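PDB 6MVF: beta-galactosidase/beta-glucuronidase from Faecalibacterium prausnitzii L2-6, which binds flavin mononucleotide and, as a glycoside hydrolase of family 2, probably cleaves beta-glucuronides. Local coordinates for residues R88-V93 / N170-L175; K78-P83 / L165-N170; L94-D99 / S117-D122; G182-P187 / K200-N205. All coordinates share one frame; numbering follows the deposited sequence.

Interaction 1: residues R88-V93 / N170-L175. With FMN (flavin mononucleotide), chain G.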
# COMPACT_ATOMS: atom_id res chain seq x y z
N ARG A 88 -31.58 -4.22 -12.06
CA ARG A 88 -32.00 -2.83 -11.99
C ARG A 88 -30.77 -1.94 -11.95
O ARG A 88 -29.70 -2.35 -11.48
CB ARG A 88 -32.90 -2.60 -10.77
CG ARG A 88 -34.01 -3.64 -10.69
CD ARG A 88 -35.28 -3.12 -10.07
NE ARG A 88 -35.84 -1.97 -10.79
CZ ARG A 88 -36.45 -2.06 -11.97
NH1 ARG A 88 -36.56 -3.23 -12.57
NH2 ARG A 88 -36.94 -0.97 -12.54
N VAL A 89 -30.92 -0.73 -12.48
CA VAL A 89 -29.84 0.23 -12.58
C VAL A 89 -30.30 1.53 -11.94
O VAL A 89 -31.41 2.01 -12.21
CB VAL A 89 -29.43 0.48 -14.05
CG1 VAL A 89 -28.23 1.45 -14.11
CG2 VAL A 89 -29.14 -0.87 -14.74
N TYR A 90 -29.45 2.09 -11.08
CA TYR A 90 -29.75 3.33 -10.39
C TYR A 90 -28.58 4.29 -10.59
O TYR A 90 -27.42 3.87 -10.57
CB TYR A 90 -29.97 3.09 -8.88
CG TYR A 90 -31.35 2.60 -8.49
CD1 TYR A 90 -31.72 1.26 -8.64
CD2 TYR A 90 -32.27 3.47 -7.92
CE1 TYR A 90 -33.00 0.82 -8.25
CE2 TYR A 90 -33.53 3.04 -7.52
CZ TYR A 90 -33.90 1.73 -7.69
OH TYR A 90 -35.17 1.34 -7.29
N VAL A 91 -28.88 5.57 -10.78
CA VAL A 91 -27.86 6.61 -10.71
C VAL A 91 -27.98 7.27 -9.35
O VAL A 91 -29.09 7.54 -8.87
CB VAL A 91 -27.96 7.64 -11.86
CG1 VAL A 91 -29.31 8.28 -11.91
CG2 VAL A 91 -26.91 8.70 -11.68
N GLU A 92 -26.84 7.49 -8.70
CA GLU A 92 -26.78 8.08 -7.37
C GLU A 92 -25.91 9.33 -7.44
O GLU A 92 -24.70 9.24 -7.70
CB GLU A 92 -26.23 7.07 -6.37
CG GLU A 92 -25.84 7.64 -5.03
CD GLU A 92 -25.37 6.57 -4.06
OE1 GLU A 92 -26.24 5.97 -3.36
OE2 GLU A 92 -24.14 6.31 -4.01
N VAL A 93 -26.52 10.50 -7.24
CA VAL A 93 -25.83 11.78 -7.13
C VAL A 93 -25.63 12.08 -5.65
O VAL A 93 -26.59 12.09 -4.88
CB VAL A 93 -26.62 12.91 -7.80
CG1 VAL A 93 -25.91 14.25 -7.63
CG2 VAL A 93 -26.87 12.60 -9.29
N ASN A 170 -33.47 -7.68 -8.72
CA ASN A 170 -34.83 -7.15 -8.63
C ASN A 170 -35.27 -6.99 -7.17
O ASN A 170 -35.89 -5.99 -6.81
CB ASN A 170 -35.80 -8.04 -9.41
CG ASN A 170 -37.21 -7.49 -9.42
OD1 ASN A 170 -37.45 -6.40 -9.95
ND2 ASN A 170 -38.14 -8.23 -8.84
N ALA A 171 -34.98 -7.98 -6.33
CA ALA A 171 -35.17 -7.85 -4.90
C ALA A 171 -33.87 -7.32 -4.29
O ALA A 171 -32.80 -7.92 -4.49
CB ALA A 171 -35.57 -9.19 -4.27
N HIS A 172 -33.96 -6.21 -3.57
CA HIS A 172 -32.80 -5.47 -3.08
C HIS A 172 -33.27 -4.50 -2.01
O HIS A 172 -34.43 -4.07 -2.01
CB HIS A 172 -32.10 -4.70 -4.22
CG HIS A 172 -32.94 -3.60 -4.82
ND1 HIS A 172 -33.69 -3.77 -5.96
CD2 HIS A 172 -33.12 -2.32 -4.44
CE1 HIS A 172 -34.30 -2.64 -6.26
NE2 HIS A 172 -33.97 -1.74 -5.35
N PHE A 173 -32.35 -4.14 -1.12
CA PHE A 173 -32.64 -3.13 -0.10
C PHE A 173 -32.94 -1.77 -0.74
O PHE A 173 -32.30 -1.36 -1.72
CB PHE A 173 -31.48 -3.01 0.88
CG PHE A 173 -31.21 -4.25 1.69
CD1 PHE A 173 -32.07 -4.61 2.74
CD2 PHE A 173 -30.08 -5.03 1.44
CE1 PHE A 173 -31.83 -5.74 3.49
CE2 PHE A 173 -29.82 -6.16 2.20
CZ PHE A 173 -30.70 -6.52 3.23
N ASP A 174 -33.87 -1.04 -0.11
CA ASP A 174 -34.49 0.15 -0.69
C ASP A 174 -33.46 1.22 -1.01
O ASP A 174 -32.69 1.65 -0.15
CB ASP A 174 -35.54 0.70 0.29
CG ASP A 174 -36.53 1.68 -0.36
OD1 ASP A 174 -36.32 2.09 -1.52
OD2 ASP A 174 -37.54 2.03 0.28
N LEU A 175 -33.48 1.66 -2.28
CA LEU A 175 -32.62 2.72 -2.80
C LEU A 175 -33.40 3.99 -3.09
O LEU A 175 -32.80 5.00 -3.49
CB LEU A 175 -31.92 2.23 -4.07
CG LEU A 175 -30.81 1.20 -3.88
CD1 LEU A 175 -30.70 0.20 -5.05
CD2 LEU A 175 -29.52 1.95 -3.70
N1 FMN G . -39.16 3.64 4.47
C2 FMN G . -38.75 3.05 3.35
O2 FMN G . -39.55 2.55 2.55
N3 FMN G . -37.48 2.97 3.01
C4 FMN G . -36.52 3.44 3.74
O4 FMN G . -35.35 3.37 3.41
C4A FMN G . -36.88 4.08 4.96
N5 FMN G . -35.92 4.57 5.69
C5A FMN G . -36.19 5.18 6.83
C6 FMN G . -35.15 5.68 7.57
C7 FMN G . -35.40 6.29 8.75
C7M FMN G . -34.27 6.83 9.54
C8 FMN G . -36.77 6.44 9.21
C8M FMN G . -37.05 7.13 10.49
C9 FMN G . -37.81 5.93 8.45
C9A FMN G . -37.57 5.30 7.28
N10 FMN G . -38.61 4.81 6.50
C10 FMN G . -38.29 4.17 5.31
C1' FMN G . -39.95 4.95 7.05
C2' FMN G . -41.02 5.80 6.42
O2' FMN G . -40.77 7.06 7.00
C3' FMN G . -42.42 5.43 6.85
O3' FMN G . -42.42 4.11 7.36
C4' FMN G . -43.44 5.41 5.73
O4' FMN G . -42.81 4.79 4.63
C5' FMN G . -44.01 6.78 5.37
O5' FMN G . -43.33 7.34 4.26
P FMN G . -43.43 8.87 3.84
O1P FMN G . -43.27 8.79 2.37
O2P FMN G . -44.77 9.32 4.34
O3P FMN G . -42.34 9.64 4.50
O HOH W 1 -36.94 -6.09 -12.72

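Interaction 2: residues K78-P83 / L165-N170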
# COMPACT_ATOMS: atom_id res chain seq x y z
N LYS A 78 -21.55 2.46 -19.66
CA LYS A 78 -22.03 1.17 -20.12
C LYS A 78 -23.08 0.67 -19.15
O LYS A 78 -22.96 0.88 -17.94
CB LYS A 78 -20.90 0.15 -20.24
CG LYS A 78 -19.81 0.56 -21.21
CD LYS A 78 -19.51 -0.54 -22.23
CE LYS A 78 -19.23 0.02 -23.62
NZ LYS A 78 -18.22 1.13 -23.59
N LYS A 79 -24.11 0.05 -19.68
CA LYS A 79 -25.18 -0.48 -18.85
C LYS A 79 -24.63 -1.64 -18.03
O LYS A 79 -24.08 -2.58 -18.61
CB LYS A 79 -26.36 -0.91 -19.73
CG LYS A 79 -27.55 -1.53 -19.00
CD LYS A 79 -28.26 -2.50 -19.94
CE LYS A 79 -29.33 -3.33 -19.23
NZ LYS A 79 -30.54 -2.52 -18.88
N PRO A 80 -24.70 -1.60 -16.70
CA PRO A 80 -24.26 -2.76 -15.92
C PRO A 80 -25.19 -3.95 -16.11
O PRO A 80 -26.38 -3.80 -16.37
CB PRO A 80 -24.29 -2.26 -14.47
CG PRO A 80 -25.13 -1.02 -14.49
CD PRO A 80 -25.00 -0.43 -15.86
N VAL A 81 -24.61 -5.14 -15.97
CA VAL A 81 -25.25 -6.40 -16.28
C VAL A 81 -25.29 -7.27 -15.03
O VAL A 81 -24.26 -7.43 -14.36
CB VAL A 81 -24.51 -7.13 -17.42
CG1 VAL A 81 -24.84 -8.61 -17.40
CG2 VAL A 81 -24.87 -6.50 -18.76
N GLN A 82 -26.46 -7.85 -14.73
CA GLN A 82 -26.55 -8.78 -13.62
C GLN A 82 -26.61 -10.21 -14.13
O GLN A 82 -27.20 -10.47 -15.19
CB GLN A 82 -27.78 -8.49 -12.75
CG GLN A 82 -27.62 -7.23 -11.88
CD GLN A 82 -26.96 -7.52 -10.52
OE1 GLN A 82 -26.93 -8.66 -10.05
NE2 GLN A 82 -26.45 -6.46 -9.87
N PRO A 83 -25.99 -11.16 -13.42
CA PRO A 83 -26.04 -12.57 -13.86
C PRO A 83 -27.45 -13.11 -14.01
O PRO A 83 -27.71 -13.93 -14.91
CB PRO A 83 -25.28 -13.31 -12.75
CG PRO A 83 -25.39 -12.40 -11.55
CD PRO A 83 -25.31 -11.01 -12.12
N LEU A 165 -23.07 4.81 -10.03
CA LEU A 165 -23.98 3.88 -10.68
C LEU A 165 -24.14 2.66 -9.78
O LEU A 165 -23.14 2.13 -9.28
CB LEU A 165 -23.44 3.48 -12.05
CG LEU A 165 -24.37 3.02 -13.16
CD1 LEU A 165 -25.26 4.17 -13.57
CD2 LEU A 165 -23.53 2.54 -14.33
N ILE A 166 -25.38 2.24 -9.54
CA ILE A 166 -25.66 1.10 -8.67
C ILE A 166 -26.42 0.03 -9.47
O ILE A 166 -27.47 0.31 -10.05
CB ILE A 166 -26.45 1.52 -7.42
CG1 ILE A 166 -25.69 2.60 -6.64
CG2 ILE A 166 -26.72 0.29 -6.54
CD1 ILE A 166 -26.43 3.14 -5.43
N SER A 167 -25.88 -1.18 -9.47
CA SER A 167 -26.49 -2.34 -10.11
C SER A 167 -26.92 -3.31 -9.01
O SER A 167 -26.11 -3.69 -8.16
CB SER A 167 -25.48 -3.00 -11.06
OG SER A 167 -25.98 -4.20 -11.58
N VAL A 168 -28.20 -3.70 -9.02
CA VAL A 168 -28.75 -4.59 -7.99
C VAL A 168 -29.71 -5.58 -8.64
O VAL A 168 -30.18 -5.36 -9.77
CB VAL A 168 -29.49 -3.81 -6.88
CG1 VAL A 168 -28.50 -3.02 -5.99
CG2 VAL A 168 -30.57 -2.92 -7.46
N PRO A 169 -30.01 -6.69 -7.95
CA PRO A 169 -31.06 -7.59 -8.45
C PRO A 169 -32.43 -6.97 -8.26
O PRO A 169 -32.55 -5.89 -7.67
CB PRO A 169 -30.91 -8.85 -7.59
CG PRO A 169 -29.65 -8.67 -6.82
CD PRO A 169 -29.42 -7.20 -6.71
N ASN A 170 -33.47 -7.68 -8.72
CA ASN A 170 -34.83 -7.15 -8.63
C ASN A 170 -35.27 -6.99 -7.17
O ASN A 170 -35.89 -5.99 -6.81
CB ASN A 170 -35.80 -8.04 -9.41
CG ASN A 170 -37.21 -7.49 -9.42
OD1 ASN A 170 -37.45 -6.40 -9.95
ND2 ASN A 170 -38.14 -8.23 -8.84

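Interaction 3: residues L94-D99 / S117-D122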
# COMPACT_ATOMS: atom_id res chain seq x y z
N LEU A 94 -24.38 12.31 -5.24
CA LEU A 94 -24.13 12.47 -3.80
C LEU A 94 -24.40 13.89 -3.33
O LEU A 94 -24.52 14.10 -2.11
CB LEU A 94 -22.69 12.05 -3.44
CG LEU A 94 -22.36 10.57 -3.74
CD1 LEU A 94 -20.86 10.24 -3.58
CD2 LEU A 94 -23.23 9.64 -2.90
N ALA A 95 -24.48 14.85 -4.26
CA ALA A 95 -24.94 16.22 -4.04
C ALA A 95 -24.90 17.00 -5.35
O ALA A 95 -23.98 16.84 -6.16
CB ALA A 95 -24.10 16.94 -2.97
N ALA A 96 -25.90 17.84 -5.58
CA ALA A 96 -25.94 18.68 -6.77
C ALA A 96 -26.38 20.07 -6.33
O ALA A 96 -27.56 20.29 -6.03
CB ALA A 96 -26.89 18.10 -7.83
N ALA A 97 -25.45 21.01 -6.31
CA ALA A 97 -25.69 22.33 -5.75
C ALA A 97 -26.09 23.28 -6.87
O ALA A 97 -25.28 23.54 -7.77
CB ALA A 97 -24.43 22.83 -5.04
N LEU A 98 -27.33 23.81 -6.84
CA LEU A 98 -28.33 23.66 -5.77
C LEU A 98 -29.57 22.87 -6.18
O LEU A 98 -30.35 22.42 -5.34
CB LEU A 98 -28.80 25.04 -5.33
CG LEU A 98 -27.74 25.93 -4.72
CD1 LEU A 98 -28.34 27.30 -4.44
CD2 LEU A 98 -27.20 25.28 -3.44
N ASP A 99 -29.75 22.72 -7.50
CA ASP A 99 -30.97 22.25 -8.13
C ASP A 99 -30.55 21.42 -9.33
O ASP A 99 -29.62 21.82 -10.04
CB ASP A 99 -31.84 23.44 -8.56
CG ASP A 99 -33.28 23.05 -8.86
OD1 ASP A 99 -33.61 21.84 -8.81
OD2 ASP A 99 -34.10 23.96 -9.15
N SER A 117 -27.59 16.92 -0.25
CA SER A 117 -28.05 15.59 0.11
C SER A 117 -28.05 14.67 -1.11
O SER A 117 -28.14 15.11 -2.26
CB SER A 117 -29.45 15.62 0.75
OG SER A 117 -30.30 16.56 0.14
N ILE A 118 -27.91 13.37 -0.82
CA ILE A 118 -27.89 12.33 -1.83
C ILE A 118 -29.29 12.20 -2.42
O ILE A 118 -30.30 12.28 -1.71
CB ILE A 118 -27.42 11.00 -1.21
CG1 ILE A 118 -25.99 11.13 -0.69
CG2 ILE A 118 -27.52 9.82 -2.17
CD1 ILE A 118 -25.64 10.09 0.35
N PHE A 119 -29.36 12.01 -3.74
CA PHE A 119 -30.62 11.60 -4.33
C PHE A 119 -30.33 10.57 -5.41
O PHE A 119 -29.24 10.57 -6.00
CB PHE A 119 -31.41 12.80 -4.86
CG PHE A 119 -30.69 13.57 -5.92
CD1 PHE A 119 -29.82 14.59 -5.57
CD2 PHE A 119 -30.91 13.31 -7.26
CE1 PHE A 119 -29.17 15.33 -6.56
CE2 PHE A 119 -30.27 14.03 -8.24
CZ PHE A 119 -29.40 15.03 -7.90
N ARG A 120 -31.29 9.66 -5.62
CA ARG A 120 -31.13 8.54 -6.55
C ARG A 120 -32.29 8.49 -7.53
O ARG A 120 -33.34 9.11 -7.32
CB ARG A 120 -31.01 7.20 -5.83
CG ARG A 120 -29.99 7.18 -4.74
CD ARG A 120 -29.69 5.77 -4.30
NE ARG A 120 -28.86 5.78 -3.09
CZ ARG A 120 -29.34 5.66 -1.85
NH1 ARG A 120 -30.65 5.50 -1.64
NH2 ARG A 120 -28.49 5.70 -0.84
N ALA A 121 -32.10 7.70 -8.59
CA ALA A 121 -33.10 7.53 -9.64
C ALA A 121 -32.96 6.15 -10.28
O ALA A 121 -31.85 5.76 -10.67
CB ALA A 121 -32.96 8.63 -10.70
N ASP A 122 -34.07 5.42 -10.37
CA ASP A 122 -34.13 4.13 -11.05
C ASP A 122 -34.13 4.38 -12.56
O ASP A 122 -35.15 4.73 -13.15
CB ASP A 122 -35.36 3.36 -10.58
CG ASP A 122 -35.48 1.96 -11.20
OD1 ASP A 122 -34.65 1.58 -12.06
OD2 ASP A 122 -36.43 1.22 -10.81
O HOH W 2 -27.90 17.81 -3.51

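Interaction 4: residues G182-P187 / K200-N205. With FMN (flavin mononucleotide), chain G.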
# COMPACT_ATOMS: atom_id res chain seq x y z
N GLY A 182 -31.15 2.34 3.46
CA GLY A 182 -31.93 1.12 3.48
C GLY A 182 -31.98 0.43 4.82
O GLY A 182 -32.61 -0.63 4.94
N ILE A 183 -31.34 0.99 5.85
CA ILE A 183 -31.31 0.37 7.17
C ILE A 183 -31.21 1.48 8.21
O ILE A 183 -30.49 2.47 8.02
CB ILE A 183 -30.16 -0.66 7.26
CG1 ILE A 183 -30.25 -1.48 8.54
CG2 ILE A 183 -28.81 0.02 7.15
CD1 ILE A 183 -29.33 -2.67 8.54
N MET A 184 -31.97 1.34 9.29
CA MET A 184 -31.86 2.22 10.44
C MET A 184 -31.56 1.41 11.70
O MET A 184 -32.06 0.30 11.88
CB MET A 184 -33.13 3.07 10.61
CG MET A 184 -34.36 2.29 10.93
SD MET A 184 -35.78 3.39 11.03
CE MET A 184 -35.35 4.45 12.42
N VAL A 185 -30.68 1.96 12.54
CA VAL A 185 -30.13 1.25 13.68
C VAL A 185 -30.20 2.17 14.88
O VAL A 185 -29.60 3.24 14.88
CB VAL A 185 -28.68 0.78 13.44
CG1 VAL A 185 -28.19 -0.07 14.59
CG2 VAL A 185 -28.54 0.03 12.08
N THR A 186 -30.91 1.74 15.92
CA THR A 186 -30.97 2.49 17.16
C THR A 186 -30.26 1.70 18.25
O THR A 186 -30.83 0.75 18.80
CB THR A 186 -32.42 2.77 17.55
OG1 THR A 186 -33.09 3.42 16.45
CG2 THR A 186 -32.48 3.66 18.78
N PRO A 187 -29.01 2.01 18.57
CA PRO A 187 -28.32 1.32 19.67
C PRO A 187 -28.58 1.99 21.01
O PRO A 187 -28.54 3.21 21.13
CB PRO A 187 -26.84 1.45 19.28
CG PRO A 187 -26.83 2.02 17.84
CD PRO A 187 -28.08 2.80 17.74
N LYS A 200 -34.18 -1.78 11.73
CA LYS A 200 -35.15 -2.01 10.67
C LYS A 200 -34.47 -1.78 9.32
O LYS A 200 -33.77 -0.79 9.13
CB LYS A 200 -36.38 -1.10 10.81
CG LYS A 200 -37.53 -1.44 9.85
CD LYS A 200 -38.89 -1.28 10.54
CE LYS A 200 -40.07 -1.20 9.56
NZ LYS A 200 -40.71 0.16 9.58
N SER A 201 -34.67 -2.71 8.40
CA SER A 201 -34.24 -2.54 7.02
C SER A 201 -35.47 -2.56 6.12
O SER A 201 -36.58 -2.91 6.54
CB SER A 201 -33.23 -3.61 6.60
OG SER A 201 -33.79 -4.91 6.68
N PHE A 202 -35.28 -2.18 4.86
CA PHE A 202 -36.40 -1.96 3.95
C PHE A 202 -36.08 -2.61 2.62
O PHE A 202 -35.09 -2.26 1.98
CB PHE A 202 -36.67 -0.46 3.78
CG PHE A 202 -36.91 0.24 5.08
CD1 PHE A 202 -38.17 0.25 5.65
CD2 PHE A 202 -35.86 0.85 5.76
CE1 PHE A 202 -38.40 0.87 6.86
CE2 PHE A 202 -36.08 1.48 6.97
CZ PHE A 202 -37.35 1.49 7.52
N VAL A 203 -36.92 -3.55 2.21
CA VAL A 203 -36.67 -4.36 1.03
C VAL A 203 -37.66 -3.98 -0.06
O VAL A 203 -38.88 -3.98 0.16
CB VAL A 203 -36.74 -5.86 1.36
CG1 VAL A 203 -36.30 -6.70 0.16
CG2 VAL A 203 -35.88 -6.16 2.61
N THR A 204 -37.13 -3.62 -1.22
CA THR A 204 -37.91 -3.45 -2.44
C THR A 204 -38.16 -4.82 -3.05
O THR A 204 -37.22 -5.61 -3.23
CB THR A 204 -37.16 -2.54 -3.44
OG1 THR A 204 -36.94 -1.25 -2.85
CG2 THR A 204 -37.94 -2.39 -4.76
N ASN A 205 -39.41 -5.10 -3.37
CA ASN A 205 -39.87 -6.39 -3.86
C ASN A 205 -39.55 -7.55 -2.93
O ASN A 205 -38.98 -8.55 -3.38
CB ASN A 205 -39.28 -6.67 -5.24
CG ASN A 205 -39.69 -5.64 -6.25
OD1 ASN A 205 -40.87 -5.28 -6.34
ND2 ASN A 205 -38.72 -5.12 -7.00
N1 FMN G . -39.16 3.64 4.47
C2 FMN G . -38.75 3.05 3.35
O2 FMN G . -39.55 2.55 2.55
N3 FMN G . -37.48 2.97 3.01
C4 FMN G . -36.52 3.44 3.74
O4 FMN G . -35.35 3.37 3.41
C4A FMN G . -36.88 4.08 4.96
N5 FMN G . -35.92 4.57 5.69
C5A FMN G . -36.19 5.18 6.83
C6 FMN G . -35.15 5.68 7.57
C7 FMN G . -35.40 6.29 8.75
C7M FMN G . -34.27 6.83 9.54
C8 FMN G . -36.77 6.44 9.21
C8M FMN G . -37.05 7.13 10.49
C9 FMN G . -37.81 5.93 8.45
C9A FMN G . -37.57 5.30 7.28
N10 FMN G . -38.61 4.81 6.50
C10 FMN G . -38.29 4.17 5.31
C1' FMN G . -39.95 4.95 7.05
C2' FMN G . -41.02 5.80 6.42
O2' FMN G . -40.77 7.06 7.00
C3' FMN G . -42.42 5.43 6.85
O3' FMN G . -42.42 4.11 7.36
C4' FMN G . -43.44 5.41 5.73
O4' FMN G . -42.81 4.79 4.63
C5' FMN G . -44.01 6.78 5.37
O5' FMN G . -43.33 7.34 4.26
P FMN G . -43.43 8.87 3.84
O1P FMN G . -43.27 8.79 2.37
O2P FMN G . -44.77 9.32 4.34
O3P FMN G . -42.34 9.64 4.50

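Interaction 1: residues R88-V93 / N170-L175
Y90 presents one face of its ring to L175, and the leucine spans that face. L175 CB stands 4.1 Å from the Y90 ring centroid, 17° off the ring normal, which defines a CH-pi contact. Across the same ring, the branch L175 CD1 reaches Y90 CD1 at 3.9 Å. H172 and Y90 run toward each other. Their ring centroids are 5.8 Å apart and the planes are inclined at 73°, an oblique pairing. Two groups of strand 88-93 lie near the imidazole plane, at its edge: Y90 OH is 3.8 Å from H172 NE2, and R88 CD is 4.0 Å from H172 CE1. H172 CG sits between its own backbone N and carbonyl carbon (chi1 66°), which turns ND1 back to a hydrogen bond with P169 O and points the CE1-NE2 edge at the strand. The Y90 hydroxyl has its hydrogen bond with D176. Further along, R88 and N170 run side by side, and a water in the guanidinium plane joins them: it donates to N170 OD1 at 2.8 Å and accepts a weak bond from R88 NH1. R88 NH2 keeps a salt bridge with D122. Beyond this apolar and aromatic layer, D174 OD2 accepts from FMN N3 at 2.9 Å, tying segment 170-175 to the flavin. In the fold, strand 88-93 lies between strands 163-168 and 119-122 in the antiparallel sheet of the sugar-binding domain, whereas strand 172-173 pairs with strand 195-204, so the contact bridges two sheets, with L175 also resting on I166 and V168.

Interaction 2: residues K78-P83 / L165-N170
Apolar contact comes first: the P80 ring leans on strand 163-168. Its CD meets the L165 branch CD2 at 3.7 Å, the two side chains passing at a slant, and its CB lies against S167 CB, also at 3.7 Å. The two touching runs are 22° apart in direction, so P80 faces S167 and Q82 faces P169 as both chains advance.

The polar part is a hydrogen bond from Q82 NE2 to S167 OG, 2.9 Å long with an angle of 154° at the hydrogen, the acceptor slightly tilted from the amide plane. A bend in the glutamine chain (chi2 -88°) folds the amide back over the strand, where Q82 OE1 is 4.2 Å from P169 CG. M24 O takes a second hydrogen bond from the same nitrogen. With an alanine in place of Q82 there is no NE2 to donate, and the S167 hydroxyl and M24 carbonyl would probably lack this donor, the loop less firmly tied.

S167 joins strand 26-29 through its backbone, and V168 joins strand 88-93. The chemistry is therefore a thin apolar contact plus one amide that uses a single NH2 group to link the loop to both the strand and M24.

Interaction 3: residues L94-D99 / S117-D122
L94 and I118 run alongside each other in the same direction, with L94 CD2 3.8 Å from I118 CG1. L94 starts out away from segment 117-122, but CG set opposite the carbonyl carbon (chi1 -61°) brings the CD2 branch back beside the isoleucine. The backbone carbonyl of L94 also borders I118: L94 O is 3.6 Å from I118 CG1. Two residues on, A96 sends its methyl against the edge of the F119 ring, close to the ring plane, with A96 CB 3.8 Å from F119 CE1. F119 reaches it because its CG lies between the backbone N and the carbonyl carbon (chi1 60°).

Between these two apolar patches, a water connects the backbones. It accepts from A96 N at 2.9 Å and donates to S117 O at 3.0 Å, while A95 CA comes within 3.8 Å of S117 O.

The second shell fixes these groups from several directions. The F119 ring is stacked with H112, and the F119 backbone pairs with V93; the contact thus joins the loop after strand 88-93 to strand 119-122 within the sugar-binding domain. L94 bonds to G162 through its backbone. S117 OG is hydrogen-bonded to E380 and I118 O to Q384, both on helix 368-385, the helix that also carries the flavin-pocket residues K379 and I383. At the far end of segment 94-99, L98 and D99 both face S139 in a classic beta bulge.

The chemistry is thus that of a largely buried apolar contact: L94 meets I118, the A96 methyl meets the F119 ring edge, and a water satisfies A96 N and S117 O.

Interaction 4: residues G182-P187 / K200-N205
M184 CG sits between its backbone N and carbonyl carbon (chi1 65°) and F202 CG stands opposite its carbonyl carbon (chi1 -56°); together these settings bring M184 SD to the edge of the F202 ring, 4.3 Å from F202 CZ. The two residues belong to the beta hairpin of strands 183-189 and 195-204, in the immunoglobulin-like domain that follows the sugar-binding domain in family 2 enzymes. M184 and K200 form an antiparallel hydrogen-bonded pair: M184 N donates almost straight to K200 O at 2.8 Å, and K200 N returns a bond to M184 O at 3.0 Å. I183 and S201 are a non-hydrogen-bonded pair, with CA atoms 4.1 Å apart. The next bond, F202 N to G182 O at 3.1 Å, is more bent, 137° at the hydrogen.

On the I183 and S201 side of the sheet, S201 OG is bonded to Y214, and I183 packs on I270 and A258. Close to the M184 and K200 side lies the flavin. The F202 ring covers one face of the isoalloxazine, its CE2 3.3 Å from FMN N5, and M184 SD approaches the same face further along, 3.7 Å from FMN C8. Replacing F202 by an alanine would probably uncover the pyrimidine and central rings of the flavin on this side and remove the ring edge beside M184 SD. F202 also pairs through its backbone with D174. At the end of the M184 side chain, where chi3 bends it, methyl CE lies 3.7 Å from the flavin methyl C8M.

Interaction 1 and interaction 3 are buried, while interaction 2 and interaction 4 are partly buried, interaction 2 at a loop whose P83 packs on Y307 of the second subunit, interaction 4 beside the flavin. Interactions 1, 2 and 3 all reach one antiparallel sheet: R88 and Y90 pair with V168 and I166, and the salt bridge E92-R120 joins strand 88-93 to strand 119-122. Interactions 1 and 4 share the FMN and the next sheet, where strands 172-173 and 195-204 are neighbours. The chemistry shifts accordingly, from aromatic and aliphatic contacts with bridging waters in 1 and 3, to a side-chain amide bond in 2, to backbone pairing with a flavin-covering ring in 4.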